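Long-range contacts in VP1 (Polyomavirus HPyV7, PDB 4PCH), which probably serves as the major structural protein of the viral capsid, assembling as pentamers with jelly-roll subunits, and takes part in attachment to host cells: residues D51-P55 with L140-L146; L128-I133 with E172-P178; A111-G115 with V233-G237. All coordinates share one frame; numbering follows the deposited sequence. Where two conformers were deposited one is given.

Contact 1 of 3, residues D51-P55 with L140-L146; sequences DTLGP and LKVNEAL
L53 lies against L140 and L146 where two short strands, 52-53 and 141-142, pair in parallel. It has the largest buried area of the contact, and K141 and P55 come next. CD1 of L53 meets CD1 of L140 at 3.6 Å, and its CB lies near CD1 of L146. The backbone of K141 bonds segment 51-55 twice, through N and through O. Its N donates to D51 O at 2.9 Å, and its O accepts from L53 N at 3.0 Å. N143 N then donates to L53 O, the next bond of the parallel pairing. The K141 side chain runs out extended beyond CG and slants across T52 and D51. Its CB passes 3.5 Å from T52 OG1, and NZ makes a salt bridge with D51 OD2 at 3.3 Å, weak as a hydrogen bond. T52 OG1 donates to the other carboxylate oxygen, OD1, from above the carboxylate plane. P55 packs its CD 3.6 Å from N143 CG, at about a right angle to that side chain. N143 OD1 accepts from A145 N in an Asx turn, and A145 CB lies beside P55 CG. This two-stranded sheet lies outside the strands of the jelly-roll core. L53 rests on L173, and A99 of a second subunit packs on L53 and L140.

Contact 2 of 3, residues L128-I133 with E172-P178; sequences LDVIGI and ELWVADP
V175 and I131 bond to each other twice through their backbones, as a hydrogen-bonded antiparallel pair. I131 N donates to V175 O at 2.7 Å, and V175 N donates to I131 O at 2.9 Å. Both donors lie in the plane of the carbonyl they meet. The pairing continues on either side. D177 N donates to D129 O from above its carbonyl plane, and I133 N donates to L173 O. Two waters add to this. One donates to I133 O and E172 O, joining two carbonyls. The other is within hydrogen-bonding distance of V130 O and D177 OD2.

The D177 side chain crosses that of I131 at about a right angle. Its CG anti to the backbone N (chi1 -175°) sets it 3.5 Å from I131 CG1. Beside the I131-V175 pair, the W174 indole lies over G132. G132 CA sits 3.8 Å from the centroid of the six-membered ring, a CH-pi contact over the face. V130 CG2 approaches W174 CE3 obliquely at 3.5 Å. W174 NE1 donates to E147 O, and F169 packs edge-to-face with the ring.

Strand 129-132 is the middle of a three-stranded sheet, with strand 161-163 along its other side. The contact is buried, and backbone bonds do most of the polar work. A salt bridge from R161 to OD2, a hydrogen bond between T179 and OD1, and a water surround the D177 carboxylate, which is consistent with an ionised acid although it is buried.

Contact 3 of 3, residues A111-G115 with V233-G237; sequences AGIEG and VGMTG
I113 reaches strand 224-236 with two branches set by its torsions. CG1 is anti to the carbonyl carbon (chi1 -57°), and a second bend at chi2 (-63°) carries CD1 to 3.5 Å from T236 CB. CG2, anti to the backbone N, lies 3.6 Å from V233 O and 3.8 Å from G234 CA. It also touches V233 CG1. The isoleucine therefore spans the strand from V233 to T236.

Next to it, E114 and M235 form a single antiparallel bridge. M235 N donates to E114 O at 2.9 Å, from above the carbonyl plane. E114 N donates to M235 O at 3.3 Å, a longer bond that lies in that carbonyl's plane. I113 CA adds a CA-H...O contact to the same M235 O. At the far end a water lies within hydrogen-bonding distance of G112 O and accepts from G237 N.

V233 and G234 both face Q255, which makes a classic beta bulge in strand 224-236. G234 meets I113 and E114 through backbone alone. T236 OG1 donates to G237 O at 2.8 Å, on a lone pair, and also bonds S101.

G193 of a third subunit packs on E114. The contact thus fastens the loop before strand 117-124 to a strand end by two backbone bonds and one branched apolar side chain. The E114 carboxylate takes little part in this and turns instead to a salt bridge with R252, outside the contact.

Overall arrangement
Contacts 2 and 3 are buried, while contact 1 is only partly so and is the one with an exposed residue, K141. Contacts 1 and 2 touch, with V142 CG1 3.5 Å from L173 CD1. They hold small sheets apart from the jelly-roll strands, one parallel and one antiparallel. Contact 3 instead ties a loop to strand 224-236 of the jelly roll. It touches neither of the others, and its centre is about 22 Å from that of contact 1 and about 25 Å from that of contact 2. Contact 1 has a salt bridge across its segments. D177 of contact 2 and E114 of contact 3 pair with arginines outside their segments. All three reach neighbouring subunits of the pentamer.

Contact 1 of 3, residues D51-P55 with L140-L146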
loop_
_atom_site.group_PDB
_atom_site.type_symbol
_atom_site.label_atom_id
_atom_site.label_comp_id
_atom_site.label_asym_id
_atom_site.label_seq_id
_atom_site.Cartn_x
_atom_site.Cartn_y
_atom_site.Cartn_z
ATOM N N ASP B 51 -1.419 -4.259 -33.583
ATOM C CA ASP B 51 -1.066 -2.842 -33.423
ATOM C C ASP B 51 -2.236 -1.862 -33.566
ATOM O O ASP B 51 -2.000 -0.676 -33.730
ATOM C CB ASP B 51 0.028 -2.454 -34.417
ATOM C CG ASP B 51 -0.399 -2.648 -35.876
ATOM O OD1 ASP B 51 -1.572 -3.025 -36.085
ATOM O OD2 ASP B 51 0.420 -2.441 -36.781
ATOM N N THR B 52 -3.461 -2.354 -33.480
ATOM C CA THR B 52 -4.641 -1.570 -33.861
ATOM C C THR B 52 -5.734 -1.675 -32.849
ATOM O O THR B 52 -6.143 -2.786 -32.482
ATOM C CB THR B 52 -5.161 -2.056 -35.236
ATOM O OG1 THR B 52 -4.142 -1.870 -36.221
ATOM C CG2 THR B 52 -6.368 -1.262 -35.669
ATOM N N LEU B 53 -6.192 -0.521 -32.347
ATOM C CA LEU B 53 -7.379 -0.450 -31.520
ATOM C C LEU B 53 -8.628 -0.590 -32.371
ATOM O O LEU B 53 -8.833 0.183 -33.278
ATOM C CB LEU B 53 -7.465 0.891 -30.760
ATOM C CG LEU B 53 -6.631 0.946 -29.494
ATOM C CD1 LEU B 53 -5.153 0.829 -29.824
ATOM C CD2 LEU B 53 -6.951 2.255 -28.773
ATOM N N GLY B 54 -9.460 -1.566 -32.044
ATOM C CA GLY B 54 -10.681 -1.821 -32.812
ATOM C C GLY B 54 -11.920 -1.503 -32.006
ATOM O O GLY B 54 -11.949 -1.691 -30.812
ATOM N N PRO B 55 -12.976 -1.032 -32.661
ATOM C CA PRO B 55 -14.183 -0.722 -31.935
ATOM C C PRO B 55 -14.818 -2.021 -31.395
ATOM O O PRO B 55 -14.815 -3.056 -32.067
ATOM C CB PRO B 55 -15.059 -0.046 -32.995
ATOM C CG PRO B 55 -14.611 -0.631 -34.269
ATOM C CD PRO B 55 -13.193 -1.065 -34.122
ATOM N N LEU B 140 1.121 2.862 -33.746
ATOM C CA LEU B 140 -0.152 2.517 -33.103
ATOM C C LEU B 140 -1.263 3.075 -33.968
ATOM O O LEU B 140 -1.304 4.274 -34.223
ATOM C CB LEU B 140 -0.298 3.074 -31.684
ATOM C CG LEU B 140 -1.593 2.656 -30.952
ATOM C CD1 LEU B 140 -1.604 1.156 -30.598
ATOM C CD2 LEU B 140 -1.842 3.476 -29.700
ATOM N N LYS B 141 -2.118 2.166 -34.440
ATOM C CA LYS B 141 -3.203 2.505 -35.340
ATOM C C LYS B 141 -4.529 2.464 -34.603
ATOM O O LYS B 141 -4.685 1.752 -33.603
ATOM C CB LYS B 141 -3.215 1.543 -36.520
ATOM C CG LYS B 141 -1.963 1.657 -37.394
ATOM C CD LYS B 141 -1.681 0.345 -38.109
ATOM C CE LYS B 141 -0.451 0.431 -39.004
ATOM N NZ LYS B 141 -0.166 -0.878 -39.658
ATOM N N VAL B 142 -5.482 3.258 -35.106
ATOM C CA VAL B 142 -6.787 3.422 -34.463
ATOM C C VAL B 142 -7.880 3.357 -35.516
ATOM O O VAL B 142 -7.876 4.130 -36.470
ATOM C CB VAL B 142 -6.879 4.786 -33.741
ATOM C CG1 VAL B 142 -8.155 4.854 -32.895
ATOM C CG2 VAL B 142 -5.648 4.996 -32.867
ATOM N N ASN B 143 -8.801 2.426 -35.340
ATOM C CA ASN B 143 -9.932 2.305 -36.245
ATOM C C ASN B 143 -10.735 3.614 -36.336
ATOM O O ASN B 143 -10.946 4.295 -35.332
ATOM C CB ASN B 143 -10.838 1.177 -35.798
ATOM C CG ASN B 143 -11.930 0.910 -36.800
ATOM O OD1 ASN B 143 -12.938 1.595 -36.797
ATOM N ND2 ASN B 143 -11.720 -0.057 -37.675
ATOM N N GLU B 144 -11.162 3.943 -37.549
ATOM C CA GLU B 144 -11.835 5.198 -37.839
ATOM C C GLU B 144 -13.185 5.377 -37.156
ATOM O O GLU B 144 -13.693 6.499 -37.106
ATOM C CB GLU B 144 -12.007 5.370 -39.355
ATOM C CG GLU B 144 -10.698 5.641 -40.091
ATOM C CD GLU B 144 -9.975 6.872 -39.554
ATOM O OE1 GLU B 144 -9.139 6.716 -38.630
ATOM O OE2 GLU B 144 -10.265 7.995 -40.028
ATOM N N ALA B 145 -13.763 4.297 -36.638
ATOM C CA ALA B 145 -14.991 4.393 -35.828
ATOM C C ALA B 145 -14.758 5.024 -34.474
ATOM O O ALA B 145 -15.708 5.468 -33.800
ATOM C CB ALA B 145 -15.635 3.021 -35.685
ATOM N N LEU B 146 -13.487 5.083 -34.066
ATOM C CA LEU B 146 -13.101 5.660 -32.804
ATOM C C LEU B 146 -12.555 7.074 -32.998
ATOM O O LEU B 146 -12.050 7.416 -34.073
ATOM C CB LEU B 146 -12.017 4.772 -32.151
ATOM C CG LEU B 146 -12.463 3.343 -31.916
ATOM C CD1 LEU B 146 -11.302 2.482 -31.459
ATOM C CD2 LEU B 146 -13.625 3.265 -30.940
#

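Contact 2 of 3, residues L128-I133 with E172-P178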
loop_
_atom_site.group_PDB
_atom_site.type_symbol
_atom_site.label_atom_id
_atom_site.label_comp_id
_atom_site.label_asym_id
_atom_site.label_seq_id
_atom_site.Cartn_x
_atom_site.Cartn_y
_atom_site.Cartn_z
ATOM N N LEU B 128 -16.168 16.728 -20.152
ATOM C CA LEU B 128 -14.775 16.628 -19.784
ATOM C C LEU B 128 -13.837 17.087 -20.897
ATOM O O LEU B 128 -13.936 16.600 -22.020
ATOM C CB LEU B 128 -14.478 15.169 -19.447
ATOM C CG LEU B 128 -13.030 14.837 -19.049
ATOM C CD1 LEU B 128 -12.699 15.385 -17.680
ATOM C CD2 LEU B 128 -12.713 13.348 -19.054
ATOM N N ASP B 129 -12.936 18.013 -20.587
ATOM C CA ASP B 129 -11.878 18.414 -21.530
ATOM C C ASP B 129 -10.775 17.348 -21.507
ATOM O O ASP B 129 -10.278 16.973 -20.404
ATOM C CB ASP B 129 -11.285 19.761 -21.114
ATOM C CG ASP B 129 -12.298 20.885 -21.130
ATOM O OD1 ASP B 129 -12.903 21.152 -22.214
ATOM O OD2 ASP B 129 -12.466 21.533 -20.063
ATOM N N VAL B 130 -10.374 16.894 -22.708
ATOM C CA VAL B 130 -9.322 15.864 -22.843
ATOM C C VAL B 130 -8.268 16.282 -23.862
ATOM O O VAL B 130 -8.495 17.136 -24.738
ATOM C CB VAL B 130 -9.891 14.471 -23.282
ATOM C CG1 VAL B 130 -10.535 13.787 -22.098
ATOM C CG2 VAL B 130 -10.865 14.612 -24.437
ATOM N N ILE B 131 -7.095 15.673 -23.726
ATOM C CA ILE B 131 -6.008 15.843 -24.662
ATOM C C ILE B 131 -5.811 14.522 -25.413
ATOM O O ILE B 131 -5.810 13.432 -24.805
ATOM C CB ILE B 131 -4.693 16.232 -23.961
ATOM C CG1 ILE B 131 -4.877 17.430 -23.037
ATOM C CG2 ILE B 131 -3.617 16.524 -24.998
ATOM C CD1 ILE B 131 -3.643 17.736 -22.233
ATOM N N GLY B 132 -5.700 14.614 -26.724
ATOM C CA GLY B 132 -5.449 13.435 -27.569
ATOM C C GLY B 132 -3.971 13.134 -27.637
ATOM O O GLY B 132 -3.194 14.006 -27.995
ATOM N N ILE B 133 -3.570 11.915 -27.260
ATOM C CA ILE B 133 -2.166 11.528 -27.312
ATOM C C ILE B 133 -2.068 10.141 -27.902
ATOM O O ILE B 133 -2.724 9.228 -27.421
ATOM C CB ILE B 133 -1.523 11.440 -25.898
ATOM C CG1 ILE B 133 -1.602 12.798 -25.211
ATOM C CG2 ILE B 133 -0.082 10.954 -26.015
ATOM C CD1 ILE B 133 -0.652 13.821 -25.759
ATOM N N GLU B 172 -7.377 4.673 -23.877
ATOM C CA GLU B 172 -5.976 4.533 -24.245
ATOM C C GLU B 172 -5.398 5.749 -24.988
ATOM O O GLU B 172 -4.177 5.859 -25.097
ATOM C CB GLU B 172 -5.783 3.305 -25.111
ATOM C CG GLU B 172 -5.972 2.016 -24.366
ATOM C CD GLU B 172 -6.225 0.856 -25.304
ATOM O OE1 GLU B 172 -5.323 0.532 -26.088
ATOM O OE2 GLU B 172 -7.312 0.281 -25.222
ATOM N N LEU B 173 -6.258 6.649 -25.500
ATOM C CA LEU B 173 -5.822 7.720 -26.402
ATOM C C LEU B 173 -6.174 9.153 -25.951
ATOM O O LEU B 173 -5.771 10.131 -26.595
ATOM C CB LEU B 173 -6.448 7.477 -27.780
ATOM C CG LEU B 173 -6.228 6.109 -28.422
ATOM C CD1 LEU B 173 -7.067 5.966 -29.718
ATOM C CD2 LEU B 173 -4.734 5.917 -28.709
ATOM N N TRP B 174 -6.924 9.285 -24.858
ATOM C CA TRP B 174 -7.484 10.587 -24.447
ATOM C C TRP B 174 -7.309 10.738 -22.943
ATOM O O TRP B 174 -7.799 9.860 -22.210
ATOM C CB TRP B 174 -8.961 10.669 -24.812
ATOM C CG TRP B 174 -9.221 10.697 -26.295
ATOM C CD1 TRP B 174 -9.557 9.648 -27.103
ATOM C CD2 TRP B 174 -9.135 11.839 -27.141
ATOM N NE1 TRP B 174 -9.689 10.072 -28.395
ATOM C CE2 TRP B 174 -9.441 11.424 -28.445
ATOM C CE3 TRP B 174 -8.831 13.195 -26.914
ATOM C CZ2 TRP B 174 -9.455 12.304 -29.518
ATOM C CZ3 TRP B 174 -8.840 14.065 -27.992
ATOM C CH2 TRP B 174 -9.134 13.616 -29.275
ATOM N N VAL B 175 -6.659 11.812 -22.516
ATOM C CA VAL B 175 -6.300 12.066 -21.118
ATOM C C VAL B 175 -7.006 13.341 -20.622
ATOM O O VAL B 175 -7.029 14.344 -21.347
ATOM C CB VAL B 175 -4.776 12.270 -20.998
ATOM C CG1 VAL B 175 -4.369 12.485 -19.554
ATOM C CG2 VAL B 175 -4.007 11.074 -21.572
ATOM N N ALA B 176 -7.535 13.327 -19.397
ATOM C CA ALA B 176 -8.125 14.530 -18.828
ATOM C C ALA B 176 -7.131 15.675 -18.935
ATOM O O ALA B 176 -5.956 15.516 -18.644
ATOM C CB ALA B 176 -8.493 14.304 -17.362
ATOM N N ASP B 177 -7.628 16.845 -19.308
ATOM C CA ASP B 177 -6.786 18.004 -19.566
ATOM C C ASP B 177 -6.685 18.922 -18.318
ATOM O O ASP B 177 -7.657 19.618 -17.982
ATOM C CB ASP B 177 -7.361 18.749 -20.772
ATOM C CG ASP B 177 -6.489 19.944 -21.221
ATOM O OD1 ASP B 177 -5.496 20.280 -20.524
ATOM O OD2 ASP B 177 -6.844 20.571 -22.248
ATOM N N PRO B 178 -5.525 18.934 -17.623
ATOM C CA PRO B 178 -5.367 19.742 -16.433
ATOM C C PRO B 178 -5.237 21.250 -16.719
ATOM O O PRO B 178 -5.340 22.036 -15.816
ATOM C CB PRO B 178 -4.071 19.175 -15.807
ATOM C CG PRO B 178 -3.274 18.735 -16.985
ATOM C CD PRO B 178 -4.285 18.195 -17.945
HETATM O O HOH W 1 -8.977 19.794 -23.745
HETATM O O HOH W 2 -2.755 8.083 -24.863
#

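Contact 3 of 3, residues A111-G115 with V233-G237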
loop_
_atom_site.group_PDB
_atom_site.type_symbol
_atom_site.label_atom_id
_atom_site.label_comp_id
_atom_site.label_asym_id
_atom_site.label_seq_id
_atom_site.Cartn_x
_atom_site.Cartn_y
_atom_site.Cartn_z
ATOM N N ALA B 111 -7.197 -18.452 -13.529
ATOM C CA ALA B 111 -6.407 -17.318 -13.997
ATOM C C ALA B 111 -6.768 -16.001 -13.326
ATOM O O ALA B 111 -5.896 -15.171 -13.016
ATOM C CB ALA B 111 -6.589 -17.197 -15.516
ATOM N N GLY B 112 -8.066 -15.792 -13.097
ATOM C CA GLY B 112 -8.571 -14.520 -12.610
ATOM C C GLY B 112 -8.310 -13.349 -13.539
ATOM O O GLY B 112 -7.789 -13.510 -14.657
ATOM N N ILE B 113 -8.681 -12.164 -13.078
ATOM C CA ILE B 113 -8.424 -10.932 -13.823
ATOM C C ILE B 113 -7.035 -10.432 -13.505
ATOM O O ILE B 113 -6.635 -10.412 -12.339
ATOM C CB ILE B 113 -9.425 -9.827 -13.451
ATOM C CG1 ILE B 113 -10.864 -10.303 -13.683
ATOM C CG2 ILE B 113 -9.109 -8.544 -14.200
ATOM C CD1 ILE B 113 -11.194 -10.614 -15.129
ATOM N N GLU B 114 -6.290 -9.995 -14.512
ATOM C CA GLU B 114 -5.021 -9.321 -14.268
ATOM C C GLU B 114 -4.649 -8.444 -15.441
ATOM O O GLU B 114 -5.170 -8.605 -16.527
ATOM C CB GLU B 114 -3.858 -10.302 -13.982
ATOM C CG GLU B 114 -3.608 -11.335 -15.085
ATOM C CD GLU B 114 -4.677 -12.433 -15.155
ATOM O OE1 GLU B 114 -4.970 -13.029 -14.104
ATOM O OE2 GLU B 114 -5.220 -12.717 -16.256
ATOM N N GLY B 115 -3.713 -7.546 -15.197
ATOM C CA GLY B 115 -3.163 -6.704 -16.254
ATOM C C GLY B 115 -3.366 -5.227 -16.016
ATOM O O GLY B 115 -3.507 -4.774 -14.888
ATOM N N VAL B 233 -10.633 -3.005 -15.276
ATOM C CA VAL B 233 -10.141 -3.789 -14.154
ATOM C C VAL B 233 -8.981 -4.686 -14.568
ATOM O O VAL B 233 -8.190 -5.078 -13.728
ATOM C CB VAL B 233 -11.277 -4.629 -13.510
ATOM C CG1 VAL B 233 -10.810 -5.263 -12.217
ATOM C CG2 VAL B 233 -12.506 -3.800 -13.228
ATOM N N GLY B 234 -8.859 -4.984 -15.865
ATOM C CA GLY B 234 -7.719 -5.742 -16.400
ATOM C C GLY B 234 -8.151 -6.527 -17.615
ATOM O O GLY B 234 -9.069 -6.087 -18.326
ATOM N N MET B 235 -7.513 -7.667 -17.855
ATOM C CA MET B 235 -7.927 -8.564 -18.941
ATOM C C MET B 235 -8.347 -9.946 -18.407
ATOM O O MET B 235 -8.044 -10.328 -17.256
ATOM C CB MET B 235 -6.828 -8.673 -19.997
ATOM C CG MET B 235 -6.629 -7.375 -20.793
ATOM S SD MET B 235 -5.415 -7.667 -22.114
ATOM C CE MET B 235 -6.588 -7.814 -23.477
ATOM N N THR B 236 -9.011 -10.698 -19.276
ATOM C CA THR B 236 -9.601 -11.981 -18.933
ATOM C C THR B 236 -9.576 -12.937 -20.102
ATOM O O THR B 236 -9.554 -12.518 -21.260
ATOM C CB THR B 236 -11.072 -11.804 -18.435
ATOM O OG1 THR B 236 -11.573 -13.069 -17.958
ATOM C CG2 THR B 236 -11.988 -11.260 -19.503
ATOM N N GLY B 237 -9.519 -14.232 -19.768
ATOM C CA GLY B 237 -9.864 -15.297 -20.696
ATOM C C GLY B 237 -11.359 -15.591 -20.647
ATOM O O GLY B 237 -12.130 -14.995 -19.851
HETATM O O HOH W 3 -7.991 -14.530 -17.200
#